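Carbohydrate kinase (Agrobacterium tumefaciens, PDB 2NWH) probably phosphorylates a sugar or related small molecule with ATP, like other ribokinase-type carbohydrate kinases. Local coordinates at residues Glu36-Ser50 / Thr67-Val80. Sequence-based numbering, arbitrary orientation. Where two conformers were deposited one is given.
Sequences EEAGGGGFNAARNLS and TGEVVAEAARQAGV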
ATOM      1  N   GLU A  36      -9.887  16.858   5.878  1.00 20.07           N
ATOM      2  CA  GLU A  36      -8.659  16.570   5.091  1.00 20.65           C
ATOM      3  C   GLU A  36      -7.771  15.563   5.836  1.00 20.30           C
ATOM      4  O   GLU A  36      -7.657  15.613   7.065  1.00 20.69           O
ATOM      5  CB  GLU A  36      -7.797  17.815   4.855  1.00 21.97           C
ATOM      6  CG  GLU A  36      -8.398  19.001   4.201  1.00 27.18           C
ATOM      7  CD  GLU A  36      -7.290  19.988   3.805  1.00 32.46           C
ATOM      8  OE1 GLU A  36      -6.223  20.014   4.483  1.00 33.52           O
ATOM      9  OE2 GLU A  36      -7.488  20.724   2.821  1.00 36.47           O
ATOM     10  N   GLU A  37      -7.138  14.659   5.114  1.00 19.73           N
ATOM     11  CA  GLU A  37      -6.100  13.844   5.725  1.00 19.98           C
ATOM     12  C   GLU A  37      -5.165  13.329   4.664  1.00 19.27           C
ATOM     13  O   GLU A  37      -5.461  13.397   3.487  1.00 18.69           O
ATOM     14  CB  GLU A  37      -6.681  12.667   6.486  1.00 20.31           C
ATOM     15  CG  GLU A  37      -7.520  11.742   5.658  1.00 24.46           C
ATOM     16  CD  GLU A  37      -8.235  10.689   6.505  1.00 30.69           C
ATOM     17  OE1 GLU A  37      -8.854  11.007   7.570  1.00 30.82           O
ATOM     18  OE2 GLU A  37      -8.184   9.533   6.063  1.00 33.52           O
ATOM     19  N   ALA A  38      -4.046  12.781   5.088  1.00 18.45           N
ATOM     20  CA  ALA A  38      -3.114  12.248   4.096  1.00 18.03           C
ATOM     21  C   ALA A  38      -3.503  10.810   3.691  1.00 17.14           C
ATOM     22  O   ALA A  38      -4.131  10.041   4.469  1.00 15.65           O
ATOM     23  CB  ALA A  38      -1.676  12.317   4.647  1.00 20.62           C
ATOM     24  N   GLY A  39      -3.141  10.443   2.477  1.00 15.99           N
ATOM     25  CA  GLY A  39      -3.360   9.094   1.968  1.00 17.13           C
ATOM     26  C   GLY A  39      -2.366   8.711   0.893  1.00 16.24           C
ATOM     27  O   GLY A  39      -1.314   9.373   0.754  1.00 16.65           O
ATOM     28  N   GLY A  40      -2.713   7.679   0.118  1.00 16.34           N
ATOM     29  CA  GLY A  40      -1.820   7.136  -0.938  1.00 17.59           C
ATOM     30  C   GLY A  40      -1.350   5.754  -0.506  1.00 17.83           C
ATOM     31  O   GLY A  40      -1.016   5.535   0.674  1.00 17.41           O
ATOM     32  N   GLY A  41      -1.358   4.800  -1.433  1.00 17.19           N
ATOM     33  CA  GLY A  41      -1.015   3.411  -1.079  1.00 17.94           C
ATOM     34  C   GLY A  41       0.342   3.307  -0.392  1.00 16.65           C
ATOM     35  O   GLY A  41       0.471   2.772   0.731  1.00 16.53           O
ATOM     36  N   GLY A  42       1.369   3.823  -1.064  1.00 16.36           N
ATOM     37  CA  GLY A  42       2.718   3.786  -0.478  1.00 14.61           C
ATOM     38  C   GLY A  42       2.802   4.512   0.843  1.00 15.00           C
ATOM     39  O   GLY A  42       3.397   4.000   1.811  1.00 14.17           O
ATOM     40  N   PHE A  43       2.227   5.718   0.918  1.00 15.00           N
ATOM     41  CA  PHE A  43       2.274   6.472   2.160  1.00 15.17           C
ATOM     42  C   PHE A  43       1.574   5.743   3.323  1.00 13.17           C
ATOM     43  O   PHE A  43       2.094   5.691   4.466  1.00 13.04           O
ATOM     44  CB  PHE A  43       1.551   7.810   1.963  1.00 14.86           C
ATOM     45  CG  PHE A  43       1.653   8.735   3.130  1.00 18.57           C
ATOM     46  CD1 PHE A  43       2.814   9.475   3.345  1.00 21.97           C
ATOM     47  CD2 PHE A  43       0.567   8.931   3.982  1.00 20.16           C
ATOM     48  CE1 PHE A  43       2.898  10.355   4.428  1.00 25.63           C
ATOM     49  CE2 PHE A  43       0.660   9.825   5.052  1.00 20.91           C
ATOM     50  CZ  PHE A  43       1.810  10.528   5.258  1.00 21.01           C
ATOM     51  N   ASN A  44       0.423   5.163   3.032  1.00 13.02           N
ATOM     52  CA  ASN A  44      -0.356   4.456   4.075  1.00 13.33           C
ATOM     53  C   ASN A  44       0.441   3.221   4.549  1.00 13.93           C
ATOM     54  O   ASN A  44       0.541   2.943   5.766  1.00 13.76           O
ATOM     55  CB  ASN A  44      -1.741   4.085   3.531  1.00 14.80           C
ATOM     56  CG  ASN A  44      -2.680   5.292   3.430  1.00 16.83           C
ATOM     57  OD1 ASN A  44      -2.413   6.325   3.995  1.00 16.94           O
ATOM     58  ND2 ASN A  44      -3.744   5.164   2.665  1.00 17.87           N
ATOM     59  N   ALA A  45       1.060   2.510   3.597  1.00 12.62           N
ATOM     60  CA  ALA A  45       1.876   1.352   3.988  1.00 13.56           C
ATOM     61  C   ALA A  45       3.084   1.814   4.819  1.00 13.86           C
ATOM     62  O   ALA A  45       3.489   1.141   5.776  1.00 13.80           O
ATOM     63  CB  ALA A  45       2.295   0.546   2.737  1.00 13.89           C
ATOM     64  N   ALA A  46       3.672   2.975   4.467  1.00 14.22           N
ATOM     65  CA  ALA A  46       4.846   3.492   5.195  1.00 13.87           C
ATOM     66  C   ALA A  46       4.466   3.748   6.630  1.00 14.61           C
ATOM     67  O   ALA A  46       5.208   3.347   7.528  1.00 14.43           O
ATOM     68  CB  ALA A  46       5.368   4.809   4.576  1.00 14.81           C
ATOM     69  N   ARG A  47       3.360   4.457   6.843  1.00 14.74           N
ATOM     70  CA  ARG A  47       2.866   4.699   8.201  1.00 13.83           C
ATOM     71  C   ARG A  47       2.657   3.392   8.904  1.00 14.64           C
ATOM     72  O   ARG A  47       3.033   3.267  10.076  1.00 14.62           O
ATOM     73  CB  ARG A  47       1.557   5.504   8.158  1.00 13.90           C
ATOM     74  CG  ARG A  47       1.806   6.976   7.733  1.00 14.23           C
ATOM     75  CD  ARG A  47       0.599   7.821   8.073  1.00 15.48           C
ATOM     76  NE  ARG A  47      -0.609   7.463   7.310  1.00 18.13           N
ATOM     77  CZ  ARG A  47      -1.731   8.184   7.291  1.00 21.27           C
ATOM     78  NH1 ARG A  47      -1.826   9.253   8.083  1.00 16.83           N
ATOM     79  NH2 ARG A  47      -2.780   7.790   6.550  1.00 17.93           N
ATOM     80  N   ASN A  48       2.055   2.427   8.224  1.00 13.43           N
ATOM     81  CA  ASN A  48       1.760   1.144   8.895  1.00 15.17           C
ATOM     82  C   ASN A  48       3.022   0.440   9.331  1.00 15.40           C
ATOM     83  O   ASN A  48       3.082  -0.089  10.446  1.00 14.95           O
ATOM     84  CB  ASN A  48       0.929   0.203   8.013  1.00 15.34           C
ATOM     85  CG  ASN A  48      -0.475   0.743   7.747  1.00 17.24           C
ATOM     86  OD1 ASN A  48      -0.920   1.659   8.420  1.00 15.07           O
ATOM     87  ND2 ASN A  48      -1.167   0.167   6.764  1.00 13.83           N
ATOM     88  N   LEU A  49       4.024   0.397   8.445  1.00 13.70           N
ATOM     89  CA  LEU A  49       5.290  -0.235   8.782  1.00 14.37           C
ATOM     90  C   LEU A  49       5.965   0.442   9.949  1.00 15.66           C
ATOM     91  O   LEU A  49       6.552  -0.228  10.811  1.00 15.32           O
ATOM     92  CB  LEU A  49       6.225  -0.268   7.547  1.00 15.02           C
ATOM     93  CG  LEU A  49       5.706  -1.272   6.514  1.00 16.31           C
ATOM     94  CD1 LEU A  49       6.239  -0.931   5.076  1.00 15.47           C
ATOM     95  CD2 LEU A  49       6.002  -2.721   6.958  1.00 17.41           C
ATOM     96  N   SER A  50       5.903   1.766   9.996  1.00 14.55           N
ATOM     97  CA  SER A  50       6.430   2.506  11.168  1.00 16.65           C
ATOM     98  C   SER A  50       5.708   2.151  12.487  1.00 17.60           C
ATOM     99  O   SER A  50       6.338   1.905  13.555  1.00 18.00           O
ATOM    100  CB  SER A  50       6.419   4.011  10.869  1.00 16.16           C
ATOM    101  OG  SER A  50       7.024   4.735  11.920  1.00 18.74           O
ATOM    102  N   THR A  67      -0.945  21.799   1.439  1.00 20.50           N
ATOM    103  CA  THR A  67      -1.447  20.441   1.476  1.00 21.80           C
ATOM    104  C   THR A  67      -0.282  19.458   1.601  1.00 20.21           C
ATOM    105  O   THR A  67      -0.409  18.439   2.264  1.00 21.47           O
ATOM    106  CB  THR A  67      -2.348  20.098   0.288  1.00 21.82           C
ATOM    107  OG1 THR A  67      -1.769  20.651  -0.891  1.00 24.99           O
ATOM    108  CG2 THR A  67      -3.777  20.694   0.521  1.00 22.53           C
ATOM    109  N   GLY A  68       0.853  19.793   0.986  1.00 19.97           N
ATOM    110  CA  GLY A  68       2.054  18.938   1.023  1.00 19.78           C
ATOM    111  C   GLY A  68       2.579  18.897   2.444  1.00 20.46           C
ATOM    112  O   GLY A  68       3.074  17.854   2.907  1.00 19.91           O
ATOM    113  N   GLU A  69       2.472  20.032   3.137  1.00 20.63           N
ATOM    114  CA  GLU A  69       2.911  20.128   4.536  1.00 22.41           C
ATOM    115  C   GLU A  69       2.005  19.297   5.456  1.00 20.94           C
ATOM    116  O   GLU A  69       2.470  18.714   6.445  1.00 21.29           O
ATOM    117  CB  GLU A  69       2.962  21.608   4.971  1.00 22.50           C
ATOM    118  CG  GLU A  69       4.192  22.369   4.462  1.00 28.19           C
ATOM    119  CD  GLU A  69       4.051  23.887   4.543  1.00 35.39           C
ATOM    120  OE1 GLU A  69       3.202  24.377   5.341  1.00 34.69           O
ATOM    121  OE2 GLU A  69       4.786  24.592   3.800  1.00 36.17           O
ATOM    122  N   VAL A  70       0.721  19.204   5.119  1.00 20.32           N
ATOM    123  CA  VAL A  70      -0.213  18.342   5.846  1.00 18.32           C
ATOM    124  C   VAL A  70       0.237  16.844   5.723  1.00 18.85           C
ATOM    125  O   VAL A  70       0.210  16.080   6.716  1.00 17.43           O
ATOM    126  CB  VAL A  70      -1.643  18.531   5.303  1.00 20.32           C
ATOM    127  CG1 VAL A  70      -2.560  17.427   5.761  1.00 18.22           C
ATOM    128  CG2 VAL A  70      -2.213  19.892   5.762  1.00 20.05           C
ATOM    129  N   VAL A  71       0.652  16.452   4.523  1.00 17.63           N
ATOM    130  CA  VAL A  71       1.174  15.081   4.311  1.00 18.46           C
ATOM    131  C   VAL A  71       2.452  14.873   5.129  1.00 18.02           C
ATOM    132  O   VAL A  71       2.634  13.846   5.819  1.00 17.79           O
ATOM    133  CB  VAL A  71       1.488  14.787   2.822  1.00 19.18           C
ATOM    134  CG1 VAL A  71       2.036  13.312   2.671  1.00 18.93           C
ATOM    135  CG2 VAL A  71       0.266  14.948   1.973  1.00 19.41           C
ATOM    136  N   ALA A  72       3.366  15.813   4.999  1.00 17.42           N
ATOM    137  CA  ALA A  72       4.588  15.772   5.788  1.00 18.70           C
ATOM    138  C   ALA A  72       4.297  15.620   7.300  1.00 19.99           C
ATOM    139  O   ALA A  72       4.931  14.813   7.994  1.00 20.96           O
ATOM    140  CB  ALA A  72       5.423  17.021   5.502  1.00 18.05           C
ATOM    141  N   GLU A  73       3.330  16.369   7.804  1.00 20.16           N
ATOM    142  CA  GLU A  73       2.971  16.293   9.230  1.00 20.88           C
ATOM    143  C   GLU A  73       2.416  14.929   9.620  1.00 19.55           C
ATOM    144  O   GLU A  73       2.718  14.413  10.726  1.00 18.83           O
ATOM    145  CB  GLU A  73       1.966  17.381   9.591  1.00 21.16           C
ATOM    146  CG  GLU A  73       1.419  17.304  11.043  1.00 28.49           C
ATOM    147  CD  GLU A  73       2.483  17.539  12.134  1.00 34.26           C
ATOM    148  OE1 GLU A  73       3.468  18.275  11.887  1.00 38.02           O
ATOM    149  OE2 GLU A  73       2.310  16.998  13.250  1.00 40.35           O
ATOM    150  N   ALA A  74       1.571  14.363   8.753  1.00 18.70           N
ATOM    151  CA  ALA A  74       1.004  13.036   8.996  1.00 18.49           C
ATOM    152  C   ALA A  74       2.138  11.992   8.992  1.00 18.16           C
ATOM    153  O   ALA A  74       2.091  11.025   9.767  1.00 18.66           O
ATOM    154  CB  ALA A  74      -0.028  12.675   7.948  1.00 18.04           C
ATOM    155  N   ALA A  75       3.120  12.169   8.101  1.00 18.66           N
ATOM    156  CA  ALA A  75       4.340  11.337   8.119  1.00 18.97           C
ATOM    157  C   ALA A  75       5.026  11.411   9.506  1.00 19.54           C
ATOM    158  O   ALA A  75       5.265  10.379  10.142  1.00 20.29           O
ATOM    159  CB  ALA A  75       5.333  11.751   6.974  1.00 18.20           C
ATOM    160  N   ARG A  76       5.331  12.624   9.961  1.00 20.56           N
ATOM    161  CA  ARG A  76       5.984  12.819  11.252  1.00 21.79           C
ATOM    162  C   ARG A  76       5.179  12.246  12.403  1.00 21.67           C
ATOM    163  O   ARG A  76       5.777  11.633  13.317  1.00 21.54           O
ATOM    164  CB  ARG A  76       6.306  14.286  11.469  1.00 22.66           C
ATOM    165  CG  ARG A  76       7.358  14.767  10.484  1.00 28.31           C
ATOM    166  CD  ARG A  76       7.850  16.132  10.887  1.00 31.95           C
ATOM    167  NE  ARG A  76       6.749  17.096  10.935  1.00 34.48           N
ATOM    168  CZ  ARG A  76       6.374  17.861   9.911  1.00 34.48           C
ATOM    169  NH1 ARG A  76       6.995  17.770   8.743  1.00 36.91           N
ATOM    170  NH2 ARG A  76       5.395  18.732  10.063  1.00 30.95           N
ATOM    171  N   GLN A  77       3.843  12.390  12.368  1.00 20.89           N
ATOM    172  CA  GLN A  77       2.985  11.839  13.422  0.50 21.24           C
ATOM    173  C   GLN A  77       3.100  10.324  13.539  1.00 21.09           C
ATOM    174  O   GLN A  77       2.928   9.747  14.617  1.00 19.38           O
ATOM    175  CB  GLN A  77       1.537  12.251  13.182  0.50 21.49           C
ATOM    176  CG  GLN A  77       1.324  13.742  13.401  0.50 23.87           C
ATOM    177  CD  GLN A  77       1.427  14.124  14.864  0.50 27.05           C
ATOM    178  OE1 GLN A  77       0.638  13.660  15.687  0.50 28.27           O
ATOM    179  NE2 GLN A  77       2.401  14.969  15.198  0.50 27.92           N
ATOM    180  N   ALA A  78       3.369   9.674  12.411  1.00 19.73           N
ATOM    181  CA  ALA A  78       3.483   8.225  12.386  1.00 19.28           C
ATOM    182  C   ALA A  78       4.940   7.775  12.532  1.00 19.29           C
ATOM    183  O   ALA A  78       5.225   6.569  12.469  1.00 20.18           O
ATOM    184  CB  ALA A  78       2.898   7.696  11.117  1.00 19.08           C
ATOM    185  N   GLY A  79       5.856   8.717  12.725  1.00 18.01           N
ATOM    186  CA  GLY A  79       7.294   8.362  12.821  1.00 19.56           C
ATOM    187  C   GLY A  79       7.997   8.052  11.499  1.00 19.18           C
ATOM    188  O   GLY A  79       9.120   7.537  11.478  1.00 19.06           O
ATOM    189  N   VAL A  80       7.374   8.416  10.377  1.00 18.79           N
ATOM    190  CA  VAL A  80       7.970   8.172   9.061  1.00 17.17           C
ATOM    191  C   VAL A  80       8.839   9.362   8.740  1.00 18.84           C
ATOM    192  O   VAL A  80       8.385  10.526   8.858  1.00 17.88           O
ATOM    193  CB  VAL A  80       6.873   8.002   7.964  1.00 16.07           C
ATOM    194  CG1 VAL A  80       7.467   7.928   6.538  1.00 16.45           C
ATOM    195  CG2 VAL A  80       5.943   6.748   8.254  1.00 14.23           C
TER
HETATM  196  O   HOH W   1      -0.271  10.118  10.481  1.00 22.70           O
HETATM  197  O   HOH W   2       9.774   4.826  11.111  1.00 22.64           O
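The Phe43 ring is held between Val71 of the facing helix and its own helical neighbour Arg47, illustrating how one aromatic can fill the seam between two helices. Over one face, Val71 CG1 makes a CH-pi contact 4.0 Å from the centroid of the Phe43 ring; over the opposite face, toward the rim, lies Arg47 CG. Ala74 CB meets the edge in plane, 3.9 Å from Phe43 CZ. With CG anti to the backbone N (chi1 -174°), Phe43 points its CZ edge at the helix backbone near Val71 O and Ala75 N. Phe43 CE2 lies over one face of the Arg47 guanidinium, 3.5 Å above its plane and toward the rim. Arg47 NH2 donates to Asn44 OD1 from above the carbonyl plane, while NH1 reaches Ala74 O through a water. Arg47 CG lies 3.6 Å from Ala78 CB. Farther along, Ser50 OG donates to Ala78 O at 2.6 Å, in the carbonyl plane, beside the Schellman motif at Gly79. Val80 CG2 packs against Ala46 O and Arg47 CA, 3.7 Å from the latter. At the other end, Ala38 CB touches Ala74 CB at 3.7 Å, joining the strand of the small sheet to helix 67-77. Strand 36-39, the N-cap Gly40 and first-turn Gly41-Asn44 of helix 41-50 are consistent with the glycine-rich signature of pfkB kinases, where the small lid sheet meets the alpha/beta core of the ribokinase-like fold.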